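Histidyl-trna synthetase (PDB 1H4V) catalyses the ATP-dependent attachment of L-histidine to tRNA(His), releasing AMP and diphosphate, and works as a homodimer of the class II aminoacyl-tRNA synthetase family. Local coordinates at residues R18-I23 with F307-V312; R28-A33 with Y148-E153; E142-L147 with T267-H272; L154-L159 with L314-E319. All blocks are in the same frame, centred on the assembly; numbering follows the deposited sequence.

Interaction 1: residues R18-I23 with F307-V312; sequences RMHQRI and FGVERV. With SO4 (sulfate ion), chain B.
H20 CA and V309 CA, 6.5 Å apart, mark where the helix 18-23 passes closest to 307-312, in which a strand ends at F307-G308 and, with G308 as N-cap, turns directly into a helix. By sequence and topology the pair joins the long helix of class II motif 1 to the strand-helix unit of motif 3. V309 brings CG1 squarely over one face of the H20 imidazole, 3.6 Å from the ring centroid and only 10° off the ring normal, a CH-pi contact. With chi1 at 177°, CG1 lies anti to the backbone N of V309, which aims this methyl at the helix. The ring meets E310 at its edge instead: H20 CE1 is 3.3 Å from E310 OE2, with ring and carboxylate planes nearly perpendicular (82°). The hydrogen bond of E310 OE2 is made elsewhere, to H125 ND1 of strand 123-132. I23 continues the apolar seam, its CD1 lying 3.9 Å from V312 CG1, while CG2 reaches the edge of the F307 ring. Away from the motif 3 side, R18 and R22, one helical turn apart, grip a sulfate, probably from the crystallisation liquor. R18 NE donates to O4 and R22 NE to O2, at 2.6 and 2.9 Å. O1 is shared, receiving R18 NH2 at 2.9 Å and, weakly, R22 NH2 at 3.3 Å.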
loop_
_atom_site.group_PDB
_atom_site.type_symbol
_atom_site.label_atom_id
_atom_site.label_comp_id
_atom_site.label_asym_id
_atom_site.label_seq_id
_atom_site.Cartn_x
_atom_site.Cartn_y
_atom_site.Cartn_z
ATOM N N ARG A 18 -9.334 -5.408 6.220
ATOM C CA ARG A 18 -9.919 -4.262 6.891
ATOM C C ARG A 18 -9.229 -3.988 8.224
ATOM O O ARG A 18 -9.048 -2.834 8.607
ATOM C CB ARG A 18 -11.429 -4.460 7.057
ATOM C CG ARG A 18 -12.212 -4.223 5.756
ATOM C CD ARG A 18 -13.676 -4.659 5.874
ATOM N NE ARG A 18 -14.341 -4.014 7.006
ATOM C CZ ARG A 18 -15.332 -4.564 7.699
ATOM N NH1 ARG A 18 -15.770 -5.775 7.376
ATOM N NH2 ARG A 18 -15.887 -3.908 8.708
ATOM N N MET A 19 -8.818 -5.048 8.909
ATOM C CA MET A 19 -8.126 -4.883 10.174
ATOM C C MET A 19 -6.776 -4.192 9.924
ATOM O O MET A 19 -6.407 -3.271 10.643
ATOM C CB MET A 19 -7.909 -6.239 10.844
ATOM C CG MET A 19 -7.448 -6.126 12.279
ATOM S SD MET A 19 -8.525 -5.029 13.258
ATOM C CE MET A 19 -9.859 -6.134 13.639
ATOM N N HIS A 20 -6.052 -4.635 8.895
ATOM C CA HIS A 20 -4.763 -4.045 8.546
ATOM C C HIS A 20 -4.921 -2.573 8.179
ATOM O O HIS A 20 -4.092 -1.732 8.552
ATOM C CB HIS A 20 -4.118 -4.771 7.355
ATOM C CG HIS A 20 -3.384 -6.021 7.727
ATOM N ND1 HIS A 20 -2.226 -6.420 7.088
ATOM C CD2 HIS A 20 -3.632 -6.955 8.677
ATOM C CE1 HIS A 20 -1.792 -7.541 7.633
ATOM N NE2 HIS A 20 -2.626 -7.889 8.597
ATOM N N GLN A 21 -5.976 -2.263 7.431
ATOM C CA GLN A 21 -6.212 -0.888 7.011
ATOM C C GLN A 21 -6.556 0.011 8.194
ATOM O O GLN A 21 -6.207 1.187 8.194
ATOM C CB GLN A 21 -7.321 -0.837 5.955
ATOM C CG GLN A 21 -6.978 -1.680 4.723
ATOM C CD GLN A 21 -8.063 -1.699 3.677
ATOM O OE1 GLN A 21 -9.234 -1.886 3.992
ATOM N NE2 GLN A 21 -7.676 -1.528 2.414
ATOM N N ARG A 22 -7.227 -0.542 9.200
ATOM C CA ARG A 22 -7.585 0.235 10.374
ATOM C C ARG A 22 -6.321 0.568 11.147
ATOM O O ARG A 22 -6.106 1.706 11.572
ATOM C CB ARG A 22 -8.537 -0.549 11.279
ATOM C CG ARG A 22 -9.987 -0.474 10.874
ATOM C CD ARG A 22 -10.865 -0.558 12.106
ATOM N NE ARG A 22 -12.286 -0.565 11.785
ATOM C CZ ARG A 22 -13.249 -0.509 12.700
ATOM N NH1 ARG A 22 -12.928 -0.437 13.984
ATOM N NH2 ARG A 22 -14.526 -0.543 12.332
ATOM N N ILE A 23 -5.490 -0.451 11.323
ATOM C CA ILE A 23 -4.243 -0.304 12.043
ATOM C C ILE A 23 -3.376 0.772 11.411
ATOM O O ILE A 23 -2.876 1.661 12.111
ATOM C CB ILE A 23 -3.493 -1.646 12.088
ATOM C CG1 ILE A 23 -4.343 -2.662 12.867
ATOM C CG2 ILE A 23 -2.144 -1.478 12.758
ATOM C CD1 ILE A 23 -3.795 -4.064 12.872
ATOM N N PHE A 307 6.539 -1.356 14.328
ATOM C CA PHE A 307 5.691 -2.389 14.920
ATOM C C PHE A 307 5.068 -3.202 13.783
ATOM O O PHE A 307 4.819 -2.687 12.693
ATOM C CB PHE A 307 4.638 -1.808 15.886
ATOM C CG PHE A 307 3.575 -0.965 15.241
ATOM C CD1 PHE A 307 2.613 -1.535 14.414
ATOM C CD2 PHE A 307 3.488 0.392 15.535
ATOM C CE1 PHE A 307 1.572 -0.763 13.895
ATOM C CE2 PHE A 307 2.453 1.178 15.024
ATOM C CZ PHE A 307 1.492 0.604 14.206
ATOM N N GLY A 308 4.886 -4.491 14.021
ATOM C CA GLY A 308 4.325 -5.360 13.002
ATOM C C GLY A 308 2.815 -5.308 12.981
ATOM O O GLY A 308 2.155 -5.521 14.000
ATOM N N VAL A 309 2.265 -5.009 11.818
ATOM C CA VAL A 309 0.822 -4.941 11.657
ATOM C C VAL A 309 0.172 -6.271 12.048
ATOM O O VAL A 309 -0.832 -6.281 12.768
ATOM C CB VAL A 309 0.466 -4.562 10.203
ATOM C CG1 VAL A 309 -1.040 -4.571 10.001
ATOM C CG2 VAL A 309 1.043 -3.165 9.891
ATOM N N GLU A 310 0.747 -7.387 11.597
ATOM C CA GLU A 310 0.197 -8.698 11.930
ATOM C C GLU A 310 0.284 -8.977 13.430
ATOM O O GLU A 310 -0.616 -9.585 13.997
ATOM C CB GLU A 310 0.906 -9.822 11.162
ATOM C CG GLU A 310 0.634 -9.863 9.663
ATOM C CD GLU A 310 1.485 -8.875 8.874
ATOM O OE1 GLU A 310 2.362 -8.209 9.483
ATOM O OE2 GLU A 310 1.279 -8.771 7.642
ATOM N N ARG A 311 1.362 -8.534 14.071
ATOM C CA ARG A 311 1.517 -8.738 15.510
ATOM C C ARG A 311 0.379 -8.014 16.222
ATOM O O ARG A 311 -0.226 -8.540 17.155
ATOM C CB ARG A 311 2.844 -8.161 16.013
ATOM C CG ARG A 311 4.092 -8.901 15.573
ATOM C CD ARG A 311 4.313 -10.168 16.383
ATOM N NE ARG A 311 5.561 -10.836 16.009
ATOM C CZ ARG A 311 6.771 -10.316 16.191
ATOM N NH1 ARG A 311 6.904 -9.119 16.753
ATOM N NH2 ARG A 311 7.848 -10.988 15.797
ATOM N N VAL A 312 0.112 -6.789 15.780
ATOM C CA VAL A 312 -0.940 -5.976 16.372
ATOM C C VAL A 312 -2.324 -6.559 16.123
ATOM O O VAL A 312 -3.129 -6.615 17.042
ATOM C CB VAL A 312 -0.873 -4.516 15.856
ATOM C CG1 VAL A 312 -2.074 -3.728 16.346
ATOM C CG2 VAL A 312 0.418 -3.861 16.360
HETATM S S SO4 B . -14.025 -0.545 8.191
HETATM O O1 SO4 B . -15.029 -1.148 9.089
HETATM O O2 SO4 B . -12.931 0.034 8.991
HETATM O O3 SO4 B . -14.637 0.517 7.376
HETATM O O4 SO4 B . -13.491 -1.589 7.295
#

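Interaction 2: residues R28-A33 with Y148-E153; sequences RKVLEA and YECLKE
K29 and E153 lie at the exposed margin of two packed helices that run roughly antiparallel, their short axes 146° apart and 9.5 Å from each other at closest approach. A bend at chi3 (71°) in the lysine chain turns NZ toward the neighbouring helix. NZ stops 3.7 Å from E153 OE2, so the salt bridge is a long one, and the two side chains cross at about a right angle. V30 comes next, its CB directed toward the partner helix; its CA is 6.3 Å from that of C150, the nearest CA pair of the two segments. The two V30 methyls divide the work: CG1 lies 4.0 Å from E153 CG, the apolar part of that chain, while CG2 faces C150 SG at a modelled separation of 3.0 Å, a value that is doubtful. L31 flanks the same sulfur from a second direction, with CD1 3.8 Å from C150 SG, and also touches W105, V127 and Y129 of the central sheet. The contact thus joins helix 14-33, the motif 1 helix by topology, to helix 137-153, both within the catalytic region. P353 of the second subunit packs on E149 and E153, placing this edge at the dimer interface. With no hydrogen bond across the pair, cohesion comes from the buried V30, L31 and C150, and the K29-E153 charge pair adds probably modest, solvent-weakened attraction at the margin.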
loop_
_atom_site.group_PDB
_atom_site.type_symbol
_atom_site.label_atom_id
_atom_site.label_comp_id
_atom_site.label_asym_id
_atom_site.label_seq_id
_atom_site.Cartn_x
_atom_site.Cartn_y
_atom_site.Cartn_z
ATOM N N ARG A 28 -1.433 6.441 10.896
ATOM C CA ARG A 28 -1.379 7.645 10.086
ATOM C C ARG A 28 -1.936 8.846 10.854
ATOM O O ARG A 28 -1.342 9.926 10.830
ATOM C CB ARG A 28 -2.144 7.471 8.761
ATOM C CG ARG A 28 -2.301 8.780 7.984
ATOM C CD ARG A 28 -3.026 8.630 6.649
ATOM N NE ARG A 28 -2.179 8.040 5.612
ATOM C CZ ARG A 28 -2.278 6.786 5.174
ATOM N NH1 ARG A 28 -3.201 5.969 5.678
ATOM N NH2 ARG A 28 -1.447 6.343 4.239
ATOM N N LYS A 29 -3.058 8.654 11.545
ATOM C CA LYS A 29 -3.671 9.746 12.304
ATOM C C LYS A 29 -2.781 10.254 13.436
ATOM O O LYS A 29 -2.566 11.458 13.567
ATOM C CB LYS A 29 -5.028 9.317 12.887
ATOM C CG LYS A 29 -5.696 10.391 13.760
ATOM C CD LYS A 29 -7.028 9.922 14.341
ATOM C CE LYS A 29 -6.842 8.852 15.425
ATOM N NZ LYS A 29 -8.121 8.494 16.121
ATOM N N VAL A 30 -2.258 9.346 14.255
ATOM C CA VAL A 30 -1.417 9.781 15.367
ATOM C C VAL A 30 -0.055 10.311 14.921
ATOM O O VAL A 30 0.416 11.319 15.439
ATOM C CB VAL A 30 -1.208 8.643 16.423
ATOM C CG1 VAL A 30 -2.507 7.889 16.649
ATOM C CG2 VAL A 30 -0.119 7.718 15.992
ATOM N N LEU A 31 0.571 9.650 13.954
ATOM C CA LEU A 31 1.881 10.087 13.486
ATOM C C LEU A 31 1.839 11.400 12.707
ATOM O O LEU A 31 2.754 12.217 12.827
ATOM C CB LEU A 31 2.535 8.983 12.646
ATOM C CG LEU A 31 3.462 7.985 13.362
ATOM C CD1 LEU A 31 3.126 7.860 14.823
ATOM C CD2 LEU A 31 3.385 6.623 12.665
ATOM N N GLU A 32 0.791 11.629 11.920
ATOM C CA GLU A 32 0.733 12.876 11.163
ATOM C C GLU A 32 0.276 14.052 12.033
ATOM O O GLU A 32 0.484 15.211 11.675
ATOM C CB GLU A 32 -0.134 12.718 9.900
ATOM C CG GLU A 32 0.492 11.706 8.912
ATOM C CD GLU A 32 -0.116 11.710 7.521
ATOM O OE1 GLU A 32 -1.340 11.934 7.388
ATOM O OE2 GLU A 32 0.632 11.466 6.551
ATOM N N ALA A 33 -0.314 13.750 13.188
ATOM C CA ALA A 33 -0.744 14.796 14.109
ATOM C C ALA A 33 0.499 15.285 14.837
ATOM O O ALA A 33 0.518 16.394 15.371
ATOM C CB ALA A 33 -1.745 14.255 15.111
ATOM N N TYR A 148 3.329 4.084 21.933
ATOM C CA TYR A 148 2.372 3.751 22.979
ATOM C C TYR A 148 0.969 4.190 22.531
ATOM O O TYR A 148 0.013 3.415 22.610
ATOM C CB TYR A 148 2.773 4.466 24.270
ATOM C CG TYR A 148 1.933 4.129 25.475
ATOM C CD1 TYR A 148 1.933 2.845 26.011
ATOM C CD2 TYR A 148 1.152 5.103 26.095
ATOM C CE1 TYR A 148 1.177 2.538 27.138
ATOM C CE2 TYR A 148 0.393 4.806 27.217
ATOM C CZ TYR A 148 0.412 3.523 27.735
ATOM O OH TYR A 148 -0.328 3.230 28.858
ATOM N N GLU A 149 0.865 5.431 22.047
ATOM C CA GLU A 149 -0.399 5.996 21.572
ATOM C C GLU A 149 -1.017 5.247 20.386
ATOM O O GLU A 149 -2.215 4.981 20.386
ATOM C CB GLU A 149 -0.213 7.465 21.191
ATOM C CG GLU A 149 -0.737 8.445 22.223
ATOM C CD GLU A 149 -2.260 8.429 22.335
ATOM O OE1 GLU A 149 -2.941 8.889 21.387
ATOM O OE2 GLU A 149 -2.776 7.952 23.372
ATOM N N CYS A 150 -0.220 4.935 19.367
ATOM C CA CYS A 150 -0.748 4.208 18.218
ATOM C C CYS A 150 -1.481 2.977 18.716
ATOM O O CYS A 150 -2.605 2.699 18.297
ATOM C CB CYS A 150 0.371 3.741 17.282
ATOM S SG CYS A 150 1.180 5.002 16.292
ATOM N N LEU A 151 -0.834 2.246 19.619
ATOM C CA LEU A 151 -1.391 1.017 20.168
ATOM C C LEU A 151 -2.593 1.249 21.073
ATOM O O LEU A 151 -3.558 0.490 21.031
ATOM C CB LEU A 151 -0.310 0.248 20.931
ATOM C CG LEU A 151 0.979 -0.066 20.166
ATOM C CD1 LEU A 151 1.991 -0.700 21.119
ATOM C CD2 LEU A 151 0.679 -0.991 18.997
ATOM N N LYS A 152 -2.529 2.291 21.892
ATOM C CA LYS A 152 -3.627 2.604 22.796
ATOM C C LYS A 152 -4.859 3.010 21.998
ATOM O O LYS A 152 -5.967 2.613 22.327
ATOM C CB LYS A 152 -3.230 3.742 23.741
ATOM C CG LYS A 152 -3.652 3.531 25.183
ATOM C CD LYS A 152 -2.770 2.495 25.859
ATOM C CE LYS A 152 -3.229 2.204 27.286
ATOM N NZ LYS A 152 -4.550 1.512 27.327
ATOM N N GLU A 153 -4.658 3.798 20.941
ATOM C CA GLU A 153 -5.759 4.256 20.097
ATOM C C GLU A 153 -6.440 3.098 19.384
ATOM O O GLU A 153 -7.605 3.203 19.005
ATOM C CB GLU A 153 -5.261 5.261 19.062
ATOM C CG GLU A 153 -4.801 6.583 19.654
ATOM C CD GLU A 153 -5.950 7.515 20.018
ATOM O OE1 GLU A 153 -5.726 8.428 20.844
ATOM O OE2 GLU A 153 -7.067 7.349 19.473
#

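Interaction 3: residues E142-L147 with T267-H272; sequences EAVVLL and TAFEVH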
loop_
_atom_site.group_PDB
_atom_site.type_symbol
_atom_site.label_atom_id
_atom_site.label_comp_id
_atom_site.label_asym_id
_atom_site.label_seq_id
_atom_site.Cartn_x
_atom_site.Cartn_y
_atom_site.Cartn_z
ATOM N N GLU A 142 9.246 11.146 22.820
ATOM C CA GLU A 142 8.159 11.280 21.856
ATOM C C GLU A 142 7.978 9.991 21.059
ATOM O O GLU A 142 6.851 9.553 20.834
ATOM C CB GLU A 142 8.427 12.456 20.914
ATOM C CG GLU A 142 7.357 12.686 19.875
ATOM C CD GLU A 142 7.523 14.017 19.153
ATOM O OE1 GLU A 142 6.632 14.888 19.276
ATOM O OE2 GLU A 142 8.548 14.195 18.461
ATOM N N ALA A 143 9.085 9.379 20.646
ATOM C CA ALA A 143 9.036 8.131 19.890
ATOM C C ALA A 143 8.305 7.074 20.714
ATOM O O ALA A 143 7.437 6.364 20.201
ATOM C CB ALA A 143 10.452 7.653 19.565
ATOM N N VAL A 144 8.662 6.988 21.995
ATOM C CA VAL A 144 8.047 6.036 22.918
ATOM C C VAL A 144 6.548 6.312 23.081
ATOM O O VAL A 144 5.716 5.420 22.905
ATOM C CB VAL A 144 8.727 6.085 24.319
ATOM C CG1 VAL A 144 7.957 5.235 25.299
ATOM C CG2 VAL A 144 10.178 5.574 24.229
ATOM N N VAL A 145 6.201 7.550 23.412
ATOM C CA VAL A 145 4.798 7.909 23.586
ATOM C C VAL A 145 3.997 7.714 22.302
ATOM O O VAL A 145 2.866 7.249 22.351
ATOM C CB VAL A 145 4.644 9.370 24.044
ATOM C CG1 VAL A 145 3.172 9.689 24.262
ATOM C CG2 VAL A 145 5.421 9.590 25.326
ATOM N N LEU A 146 4.578 8.071 21.157
ATOM C CA LEU A 146 3.887 7.907 19.879
ATOM C C LEU A 146 3.538 6.439 19.605
ATOM O O LEU A 146 2.442 6.140 19.133
ATOM C CB LEU A 146 4.731 8.455 18.726
ATOM C CG LEU A 146 4.727 9.969 18.492
ATOM C CD1 LEU A 146 5.568 10.285 17.278
ATOM C CD2 LEU A 146 3.305 10.470 18.282
ATOM N N LEU A 147 4.469 5.533 19.899
ATOM C CA LEU A 147 4.233 4.113 19.700
ATOM C C LEU A 147 3.168 3.670 20.685
ATOM O O LEU A 147 2.214 2.977 20.324
ATOM C CB LEU A 147 5.518 3.313 19.931
ATOM C CG LEU A 147 5.345 1.797 20.017
ATOM C CD1 LEU A 147 4.717 1.276 18.723
ATOM C CD2 LEU A 147 6.698 1.145 20.275
ATOM N N THR A 267 19.041 5.401 24.058
ATOM C CA THR A 267 17.676 4.877 24.116
ATOM C C THR A 267 17.306 3.636 23.312
ATOM O O THR A 267 17.621 3.507 22.133
ATOM C CB THR A 267 16.654 5.967 23.741
ATOM O OG1 THR A 267 16.981 7.178 24.428
ATOM C CG2 THR A 267 15.257 5.553 24.155
ATOM N N ALA A 268 16.620 2.723 23.982
ATOM C CA ALA A 268 16.117 1.506 23.362
ATOM C C ALA A 268 14.826 1.269 24.122
ATOM O O ALA A 268 14.753 1.555 25.321
ATOM C CB ALA A 268 17.072 0.357 23.570
ATOM N N PHE A 269 13.804 0.759 23.448
ATOM C CA PHE A 269 12.548 0.530 24.131
ATOM C C PHE A 269 11.676 -0.441 23.377
ATOM O O PHE A 269 11.867 -0.672 22.187
ATOM C CB PHE A 269 11.801 1.856 24.318
ATOM C CG PHE A 269 11.376 2.494 23.038
ATOM C CD1 PHE A 269 10.133 2.203 22.481
ATOM C CD2 PHE A 269 12.219 3.386 22.378
ATOM C CE1 PHE A 269 9.730 2.794 21.279
ATOM C CE2 PHE A 269 11.830 3.983 21.178
ATOM C CZ PHE A 269 10.576 3.685 20.626
ATOM N N GLU A 270 10.713 -1.000 24.093
ATOM C CA GLU A 270 9.785 -1.960 23.530
ATOM C C GLU A 270 8.462 -1.883 24.270
ATOM O O GLU A 270 8.404 -1.441 25.425
ATOM C CB GLU A 270 10.353 -3.379 23.645
ATOM C CG GLU A 270 11.116 -3.832 22.426
ATOM C CD GLU A 270 11.796 -5.183 22.619
ATOM O OE1 GLU A 270 11.155 -6.092 23.193
ATOM O OE2 GLU A 270 12.968 -5.339 22.186
ATOM N N VAL A 271 7.399 -2.296 23.584
ATOM C CA VAL A 271 6.066 -2.327 24.159
ATOM C C VAL A 271 5.591 -3.771 24.029
ATOM O O VAL A 271 5.503 -4.305 22.922
ATOM C CB VAL A 271 5.102 -1.392 23.411
ATOM C CG1 VAL A 271 3.755 -1.380 24.107
ATOM C CG2 VAL A 271 5.670 0.003 23.369
ATOM N N HIS A 272 5.299 -4.401 25.163
ATOM C CA HIS A 272 4.859 -5.792 25.182
ATOM C C HIS A 272 3.373 -5.921 25.474
ATOM O O HIS A 272 2.768 -5.043 26.089
ATOM C CB HIS A 272 5.638 -6.567 26.249
ATOM C CG HIS A 272 7.103 -6.680 25.970
ATOM N ND1 HIS A 272 7.631 -7.659 25.156
ATOM C CD2 HIS A 272 8.148 -5.915 26.365
ATOM C CE1 HIS A 272 8.939 -7.491 25.059
ATOM N NE2 HIS A 272 9.279 -6.440 25.782
#
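F269 anchors an apolar helix-on-sheet contact in the buried core of the catalytic region, where helix 142-147 lies along strand 267-272. Their short axes run in nearly the same direction, 12° apart, at a closest separation of 9.5 Å. The phenyl ring is held on two sides from the helix. Over one face sits V144 CG2, 3.5 Å from the ring centroid and 15° off the normal, a CH-pi contact; at the edge and in the ring plane, L147 CD2 approaches F269 CE1 at 3.6 Å. A143 CB adds a looser contact to F269 CZ at 4.1 Å. The ring reaches this place because chi1 of 65° swings CG between the backbone N and carbonyl carbon of F269. Two residues along the strand, on the same side, V271 sets CG2 3.5 Å from the same L147 CD2, so one leucine methyl bridges both strand residues. F305 of strand 302-308, two places across the sheet, touches both L147 and F269, extending the core, while L244 of helix 231-246 packs on V144. A helix packed on a largely antiparallel sheet is characteristic of the class II synthetase catalytic fold.

Interaction 4: residues L154-L159 with L314-E319; sequences LGLRRL and LALEAE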
loop_
_atom_site.group_PDB
_atom_site.type_symbol
_atom_site.label_atom_id
_atom_site.label_comp_id
_atom_site.label_asym_id
_atom_site.label_seq_id
_atom_site.Cartn_x
_atom_site.Cartn_y
_atom_site.Cartn_z
ATOM N N LEU A 154 -5.709 2.000 19.195
ATOM C CA LEU A 154 -6.259 0.823 18.536
ATOM C C LEU A 154 -7.179 0.070 19.482
ATOM O O LEU A 154 -7.881 -0.848 19.068
ATOM C CB LEU A 154 -5.137 -0.108 18.067
ATOM C CG LEU A 154 -4.259 0.406 16.928
ATOM C CD1 LEU A 154 -3.120 -0.551 16.705
ATOM C CD2 LEU A 154 -5.083 0.565 15.669
ATOM N N GLY A 155 -7.161 0.452 20.757
ATOM C CA GLY A 155 -8.009 -0.201 21.735
ATOM C C GLY A 155 -7.282 -1.193 22.621
ATOM O O GLY A 155 -7.863 -1.740 23.561
ATOM N N LEU A 156 -6.011 -1.441 22.332
ATOM C CA LEU A 156 -5.242 -2.372 23.135
ATOM C C LEU A 156 -5.013 -1.811 24.533
ATOM O O LEU A 156 -4.813 -0.609 24.702
ATOM C CB LEU A 156 -3.895 -2.653 22.465
ATOM C CG LEU A 156 -3.930 -3.435 21.147
ATOM C CD1 LEU A 156 -2.547 -3.465 20.510
ATOM C CD2 LEU A 156 -4.437 -4.852 21.417
ATOM N N ARG A 157 -5.075 -2.684 25.533
ATOM C CA ARG A 157 -4.824 -2.297 26.921
ATOM C C ARG A 157 -3.819 -3.296 27.477
ATOM O O ARG A 157 -3.448 -4.242 26.793
ATOM C CB ARG A 157 -6.112 -2.309 27.753
ATOM C CG ARG A 157 -7.008 -3.497 27.531
ATOM C CD ARG A 157 -8.290 -3.065 26.851
ATOM N NE ARG A 157 -9.069 -4.209 26.394
ATOM C CZ ARG A 157 -10.281 -4.119 25.861
ATOM N NH1 ARG A 157 -10.855 -2.932 25.724
ATOM N NH2 ARG A 157 -10.914 -5.213 25.459
ATOM N N ARG A 158 -3.375 -3.099 28.709
ATOM C CA ARG A 158 -2.384 -4.000 29.282
ATOM C C ARG A 158 -1.121 -3.951 28.425
ATOM O O ARG A 158 -0.518 -4.974 28.098
ATOM C CB ARG A 158 -2.944 -5.422 29.362
ATOM C CG ARG A 158 -3.978 -5.554 30.464
ATOM C CD ARG A 158 -4.725 -6.869 30.454
ATOM N NE ARG A 158 -5.642 -6.934 31.590
ATOM C CZ ARG A 158 -6.603 -7.842 31.735
ATOM N NH1 ARG A 158 -6.786 -8.776 30.809
ATOM N NH2 ARG A 158 -7.381 -7.820 32.811
ATOM N N LEU A 159 -0.738 -2.732 28.060
ATOM C CA LEU A 159 0.450 -2.498 27.253
ATOM C C LEU A 159 1.609 -2.243 28.199
ATOM O O LEU A 159 1.529 -1.353 29.042
ATOM C CB LEU A 159 0.243 -1.277 26.350
ATOM C CG LEU A 159 -0.737 -1.456 25.196
ATOM C CD1 LEU A 159 -0.924 -0.142 24.445
ATOM C CD2 LEU A 159 -0.199 -2.538 24.274
ATOM N N LEU A 314 -3.059 -9.571 15.771
ATOM C CA LEU A 314 -3.200 -10.737 16.636
ATOM C C LEU A 314 -3.503 -10.282 18.061
ATOM O O LEU A 314 -4.358 -10.858 18.739
ATOM C CB LEU A 314 -1.930 -11.597 16.626
ATOM C CG LEU A 314 -1.777 -12.609 15.485
ATOM C CD1 LEU A 314 -0.373 -13.195 15.516
ATOM C CD2 LEU A 314 -2.818 -13.713 15.608
ATOM N N ALA A 315 -2.807 -9.246 18.516
ATOM C CA ALA A 315 -3.044 -8.738 19.860
ATOM C C ALA A 315 -4.493 -8.280 19.995
ATOM O O ALA A 315 -5.143 -8.559 21.000
ATOM C CB ALA A 315 -2.095 -7.597 20.169
ATOM N N LEU A 316 -5.006 -7.584 18.983
ATOM C CA LEU A 316 -6.394 -7.117 19.017
ATOM C C LEU A 316 -7.336 -8.310 19.075
ATOM O O LEU A 316 -8.283 -8.326 19.860
ATOM C CB LEU A 316 -6.719 -6.268 17.785
ATOM C CG LEU A 316 -6.214 -4.822 17.814
ATOM C CD1 LEU A 316 -6.549 -4.136 16.501
ATOM C CD2 LEU A 316 -6.854 -4.078 18.980
ATOM N N GLU A 317 -7.065 -9.302 18.235
ATOM C CA GLU A 317 -7.856 -10.523 18.180
ATOM C C GLU A 317 -7.862 -11.197 19.555
ATOM O O GLU A 317 -8.907 -11.639 20.036
ATOM C CB GLU A 317 -7.253 -11.467 17.145
ATOM C CG GLU A 317 -7.995 -12.773 16.944
ATOM C CD GLU A 317 -7.303 -13.659 15.921
ATOM O OE1 GLU A 317 -6.302 -14.327 16.278
ATOM O OE2 GLU A 317 -7.748 -13.671 14.751
ATOM N N ALA A 318 -6.687 -11.276 20.176
ATOM C CA ALA A 318 -6.548 -11.883 21.495
ATOM C C ALA A 318 -7.409 -11.165 22.535
ATOM O O ALA A 318 -7.950 -11.795 23.435
ATOM C CB ALA A 318 -5.081 -11.874 21.925
ATOM N N GLU A 319 -7.536 -9.847 22.407
ATOM C CA GLU A 319 -8.351 -9.064 23.334
ATOM C C GLU A 319 -9.827 -9.153 22.960
ATOM O O GLU A 319 -10.675 -8.524 23.588
ATOM C CB GLU A 319 -7.929 -7.594 23.321
ATOM C CG GLU A 319 -6.588 -7.306 23.961
ATOM C CD GLU A 319 -6.453 -5.841 24.332
ATOM O OE1 GLU A 319 -7.494 -5.146 24.335
ATOM O OE2 GLU A 319 -5.325 -5.387 24.627
#
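Polar contacts centre on R157 and E319, which meet twice. The backbone N of R157 donates to E319 OE2 at 2.9 Å with an angle of 164°, using the syn lone pair of that oxygen. The other oxygen, OE1, forms a salt bridge with R157 NE at 2.8 Å, but it comes over a face of the guanidinium and not at its edge; the two planes are only 17° apart, consistent with an attraction that is mainly electrostatic. CG of R157 sits between the backbone N and the carbonyl carbon, and a bend at chi2 (-112°) brings the guanidinium over E319. E319 OE2 is also hydrogen-bonded to H273 NE2, so OE2 has two donors. The loop that carries R157 starts with a Schellman motif: G155, with positive phi, is the first residue after helix 137-153 to leave helical angles, and the chain turns toward strand 160-165 of the central sheet. Among apolar contacts, L156 CD2 reaches L316 CD2 at 3.5 Å, the two side chains crossing at about a right angle, and lies 3.8 Å from A315 CB. The same L156 CD2 packs against the carboxylate itself, 3.4 Å from E319 OE2. A methyl also meets a backbone carbonyl: L316 CD2 rests 3.4 Å from L154 O, and the L316 side chain packs on M19 of helix 14-33.

The four contacts share three helices: interactions 1 and 2 use 14-33, 2 and 3 use 137-153, and 1 and 4 use 309-318. Interactions 1 and 4, centres about 11 Å apart, meet where V312 CG1 packs 3.4 Å from L154 CD1. Interaction 3 joins interaction 1 through F307 CD2 and L147 CD1 (3.5 Å), and interaction 2 through L151 CD1 and V271 CG1, also 3.5 Å. Interactions 2 and 4 touch through L151 O and L156 CB. Motif 3, which includes 307-312, helps build the ATP site in class II synthetases; R18 and R22 of interaction 1 hold the sulfate. Segments of interactions 1, 2 and 3 also touch the second subunit, whereas interaction 4 does not.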